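PDB 2RBG: DUF5751 domain-containing protein from Sulfolobus tokodaii, which is of unknown function, a small archaeal protein of the DUF5751 family that folds around a five-stranded parallel sheet and is found here as a dimer. Local coordinates for residues 3-9 and 87-93; 99-103 and 122-126. All blocks are in the same frame, centred on the assembly; numbering follows the deposited sequence.

Overall arrangement
Both contacts belong to one alpha/beta fold, a five-stranded parallel sheet ordered 64-70, 35-41, 6-11, 89-94, 117-121 with helices packed on it. Contact 1 pairs the first strand, 6-11, with 89-94 at the middle of the sheet. Contact 2 follows in series along the chain, joining helix 99-107, next after strand 89-94, to the tail that leaves strand 117-121, outermost within this chain. Their centres are about 17 Å apart, yet they touch: CG1 of V92 packs on CG of selenomethionine M102 at 3.6 Å. The C94-C122 disulfide links the end of strand 89-94 to the tail, which also meets the second subunit.

Contact 1: 3-9 and 87-93; sequences YKNILTL and VDGLLVY
Strands 6-9 and 89-93 run parallel, 16° apart in direction and 4.5 Å between axes, zipped by backbone bonds from L7 N to G89 O, L91 N to L7 O, L9 N to L91 O and Y93 N to L9 O. Ahead of the strands, D88 turns its carboxylate onto the backbone of 3-5: K4 N gives OD2 a 2.6 Å bond and N5 N gives OD1 one of 3.1 Å, both on the syn side but out of the carboxylate plane. CG of D88 sits between its own N and carbonyl carbon (chi1 46°), which swings both oxygens over to these amides, while D88 N returns a bond to N5 O. The Y3 ring turns its CE2 edge to D88 O at 3.0 Å. G89 leaves room for I6 CD1, 3.7 Å from its CA. On that face I6 CG2 meets L91 CD1 at 3.6 Å, T8 CG2 comes to the Y93 ring edge, and the T8 and Y93 hydroxyls bond T36 and D27. On the other face L7 and L90 lie side by side, CD2 to CD1 at 3.9 Å, with L9 CD1 reaching L90 CD1. Apolar around L7, L9 and L90 and mixed on the opposite face, the pairing is polar at its entrance, where one carboxylate gathers two successive amide hydrogens and probably fixes the backbone leading into strand 6-9.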
# COMPACT_ATOMS: atom_id res chain seq x y z
N TYR A 3 9.31 -1.40 18.55
CA TYR A 3 8.33 -0.29 18.74
C TYR A 3 7.55 -0.46 20.03
O TYR A 3 7.10 -1.56 20.36
CB TYR A 3 7.37 -0.24 17.54
CG TYR A 3 8.06 0.12 16.24
CD1 TYR A 3 8.12 -0.78 15.18
CD2 TYR A 3 8.66 1.37 16.08
CE1 TYR A 3 8.77 -0.45 13.99
CE2 TYR A 3 9.32 1.71 14.90
CZ TYR A 3 9.37 0.79 13.86
OH TYR A 3 10.02 1.13 12.69
N LYS A 4 7.39 0.64 20.77
CA LYS A 4 6.68 0.63 22.04
C LYS A 4 5.39 1.44 22.03
O LYS A 4 4.48 1.17 22.81
CB LYS A 4 7.60 1.18 23.14
CG LYS A 4 8.91 0.41 23.30
CD LYS A 4 8.69 -0.98 23.88
CE LYS A 4 8.18 -0.91 25.31
NZ LYS A 4 7.98 -2.27 25.90
N ASN A 5 5.31 2.45 21.17
CA ASN A 5 4.11 3.28 21.10
C ASN A 5 3.98 3.86 19.70
O ASN A 5 4.67 4.82 19.34
CB ASN A 5 4.16 4.40 22.15
CG ASN A 5 2.87 5.19 22.22
OD1 ASN A 5 1.78 4.65 22.02
ND2 ASN A 5 2.98 6.48 22.54
N ILE A 6 3.09 3.27 18.92
CA ILE A 6 2.85 3.68 17.54
C ILE A 6 1.96 4.91 17.40
O ILE A 6 0.88 4.97 18.00
CB ILE A 6 2.19 2.52 16.75
CG1 ILE A 6 3.03 1.25 16.88
CG2 ILE A 6 2.01 2.91 15.30
CD1 ILE A 6 4.43 1.37 16.30
N LEU A 7 2.42 5.89 16.63
CA LEU A 7 1.62 7.08 16.37
C LEU A 7 0.75 6.72 15.18
O LEU A 7 1.26 6.45 14.09
CB LEU A 7 2.49 8.28 16.00
CG LEU A 7 1.70 9.52 15.55
CD1 LEU A 7 0.85 10.04 16.70
CD2 LEU A 7 2.67 10.59 15.06
N THR A 8 -0.57 6.69 15.38
CA THR A 8 -1.49 6.36 14.30
C THR A 8 -2.29 7.59 13.91
O THR A 8 -2.93 8.23 14.76
CB THR A 8 -2.47 5.24 14.73
OG1 THR A 8 -1.74 4.01 14.90
CG2 THR A 8 -3.54 5.02 13.66
N LEU A 9 -2.23 7.94 12.63
CA LEU A 9 -2.95 9.10 12.12
C LEU A 9 -3.96 8.61 11.09
O LEU A 9 -3.63 7.81 10.21
CB LEU A 9 -1.98 10.07 11.44
CG LEU A 9 -0.74 10.48 12.25
CD1 LEU A 9 0.09 11.47 11.43
CD2 LEU A 9 -1.17 11.10 13.57
N VAL A 87 6.42 8.54 20.98
CA VAL A 87 6.05 7.59 19.94
C VAL A 87 7.31 7.17 19.18
O VAL A 87 8.26 7.95 19.08
CB VAL A 87 5.04 8.20 18.96
CG1 VAL A 87 3.72 8.46 19.68
CG2 VAL A 87 5.59 9.49 18.39
N ASP A 88 7.32 5.95 18.65
CA ASP A 88 8.48 5.46 17.91
C ASP A 88 8.19 4.85 16.54
O ASP A 88 9.12 4.54 15.79
CB ASP A 88 9.23 4.43 18.75
CG ASP A 88 8.31 3.41 19.39
OD1 ASP A 88 7.22 3.15 18.83
OD2 ASP A 88 8.68 2.86 20.44
N GLY A 89 6.92 4.66 16.23
CA GLY A 89 6.54 4.10 14.94
C GLY A 89 5.41 4.95 14.38
O GLY A 89 4.75 5.65 15.14
N LEU A 90 5.18 4.87 13.08
CA LEU A 90 4.13 5.67 12.45
C LEU A 90 3.23 4.88 11.50
O LEU A 90 3.72 4.12 10.67
CB LEU A 90 4.76 6.83 11.69
CG LEU A 90 3.82 7.73 10.87
CD1 LEU A 90 2.90 8.49 11.81
CD2 LEU A 90 4.64 8.69 10.03
N LEU A 91 1.93 5.10 11.63
CA LEU A 91 0.93 4.48 10.76
C LEU A 91 0.07 5.61 10.21
O LEU A 91 -0.37 6.48 10.97
CB LEU A 91 0.06 3.49 11.54
CG LEU A 91 0.74 2.18 11.96
CD1 LEU A 91 -0.19 1.37 12.84
CD2 LEU A 91 1.13 1.38 10.71
N VAL A 92 -0.16 5.61 8.90
CA VAL A 92 -0.94 6.66 8.26
C VAL A 92 -2.09 6.10 7.42
O VAL A 92 -1.87 5.21 6.60
CB VAL A 92 -0.04 7.53 7.35
CG1 VAL A 92 -0.88 8.55 6.60
CG2 VAL A 92 1.02 8.23 8.19
N TYR A 93 -3.29 6.64 7.62
CA TYR A 93 -4.46 6.19 6.87
C TYR A 93 -5.35 7.34 6.40
O TYR A 93 -5.58 8.30 7.14
CB TYR A 93 -5.33 5.28 7.73
CG TYR A 93 -4.60 4.13 8.36
CD1 TYR A 93 -4.49 2.90 7.70
CD2 TYR A 93 -3.99 4.27 9.60
CE1 TYR A 93 -3.80 1.84 8.28
CE2 TYR A 93 -3.30 3.23 10.18
CZ TYR A 93 -3.21 2.01 9.52
OH TYR A 93 -2.52 0.98 10.11

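Contact 2: 99-103 and 122-126; sequences KVFMS and CRKLS
K99 leaves its helix with CG anti to the backbone N (chi1 -178°) and bends once, at chi3 (59°), a course that carries its ammonium across to the C-terminal tail. NZ bonds L125 O at 2.7 Å, approaching from above the carbonyl plane, and gives a second bond to a water that in turn donates to R123 O. On the way CD passes C122 O at 3.5 Å; that carbonyl also accepts L125 N in the type I turn from C122 to L125. With an alanine in place of K99, L125 O and the bridging water would probably lose their ammonium donor, leaving the tail tied to this helix mainly by the packing at C122. One helical turn on, S103 OG bends back and bonds K99 O at 2.7 Å, reaching it from the face opposite S103 N. The same OG meets R123 CG at 3.4 Å, while the guanidinium turns to D120. Deeper in, selenomethionine M102 lays its CG against C122 SG, the sulfur joined to C94 in the disulfide. The setting is a beta-alpha-beta crossover from strand 89-94 through helix 99-107 to parallel neighbour 117-121, its outgoing tail held by K99, M102 and the disulfide.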
# COMPACT_ATOMS: atom_id res chain seq x y z
N LYS A 99 -6.90 12.71 1.23
CA LYS A 99 -5.50 12.47 0.89
C LYS A 99 -4.63 13.73 0.88
O LYS A 99 -3.51 13.71 1.38
CB LYS A 99 -5.40 11.76 -0.46
CG LYS A 99 -3.98 11.42 -0.88
CD LYS A 99 -3.96 10.45 -2.05
CE LYS A 99 -4.67 11.01 -3.26
NZ LYS A 99 -4.73 10.01 -4.37
N VAL A 100 -5.14 14.82 0.30
CA VAL A 100 -4.38 16.07 0.27
C VAL A 100 -4.14 16.55 1.69
O VAL A 100 -3.03 16.95 2.05
CB VAL A 100 -5.13 17.17 -0.51
CG1 VAL A 100 -4.38 18.49 -0.42
CG2 VAL A 100 -5.29 16.76 -1.97
N PHE A 101 -5.18 16.50 2.51
CA PHE A 101 -5.09 16.91 3.90
C PHE A 101 -4.07 16.08 4.67
O PHE A 101 -3.13 16.63 5.25
CB PHE A 101 -6.46 16.78 4.57
CG PHE A 101 -6.44 17.07 6.04
CD1 PHE A 101 -6.14 18.35 6.51
CD2 PHE A 101 -6.72 16.07 6.97
CE1 PHE A 101 -6.13 18.63 7.88
CE2 PHE A 101 -6.71 16.34 8.33
CZ PHE A 101 -6.41 17.62 8.79
N MSE A 102 -4.25 14.77 4.67
CA MSE A 102 -3.34 13.89 5.39
C MSE A 102 -1.90 13.98 4.88
O MSE A 102 -0.95 13.95 5.67
CB MSE A 102 -3.82 12.44 5.31
CG MSE A 102 -2.92 11.45 6.05
SE MSE A 102 -2.65 11.92 7.92
CE MSE A 102 -4.36 11.42 8.57
N SER A 103 -1.73 14.10 3.57
CA SER A 103 -0.39 14.20 3.00
C SER A 103 0.36 15.41 3.54
O SER A 103 1.56 15.35 3.79
CB SER A 103 -0.46 14.28 1.47
OG SER A 103 -0.94 13.07 0.92
N CYS A 122 -2.54 5.46 2.23
CA CYS A 122 -3.01 6.80 1.94
C CYS A 122 -2.39 7.43 0.70
O CYS A 122 -3.04 7.54 -0.34
CB CYS A 122 -2.76 7.69 3.16
SG CYS A 122 -3.19 9.44 2.94
N ARG A 123 -1.13 7.83 0.81
CA ARG A 123 -0.44 8.50 -0.29
C ARG A 123 -0.32 7.74 -1.61
O ARG A 123 -0.31 8.37 -2.67
CB ARG A 123 0.93 8.98 0.18
CG ARG A 123 0.81 10.14 1.17
CD ARG A 123 2.16 10.60 1.69
NE ARG A 123 2.82 9.58 2.49
CZ ARG A 123 4.02 9.72 3.04
NH1 ARG A 123 4.70 10.84 2.87
NH2 ARG A 123 4.54 8.73 3.76
N LYS A 124 -0.25 6.41 -1.57
CA LYS A 124 -0.14 5.64 -2.81
C LYS A 124 -1.51 5.33 -3.43
O LYS A 124 -1.58 4.71 -4.49
CB LYS A 124 0.63 4.33 -2.59
CG LYS A 124 2.15 4.49 -2.46
CD LYS A 124 2.83 3.13 -2.33
CE LYS A 124 4.35 3.24 -2.26
NZ LYS A 124 5.01 1.89 -2.20
N LEU A 125 -2.59 5.75 -2.78
CA LEU A 125 -3.92 5.51 -3.32
C LEU A 125 -4.15 6.34 -4.57
O LEU A 125 -3.79 7.52 -4.60
CB LEU A 125 -5.00 5.85 -2.29
CG LEU A 125 -5.16 4.92 -1.09
CD1 LEU A 125 -6.11 5.56 -0.09
CD2 LEU A 125 -5.70 3.57 -1.55
N SER A 126 -4.73 5.73 -5.60
CA SER A 126 -5.00 6.44 -6.85
C SER A 126 -6.38 7.09 -6.82
O SER A 126 -6.59 8.04 -7.61
CB SER A 126 -4.90 5.47 -8.03
OG SER A 126 -5.82 4.41 -7.92
O HOH W 1 -2.10 9.74 -4.57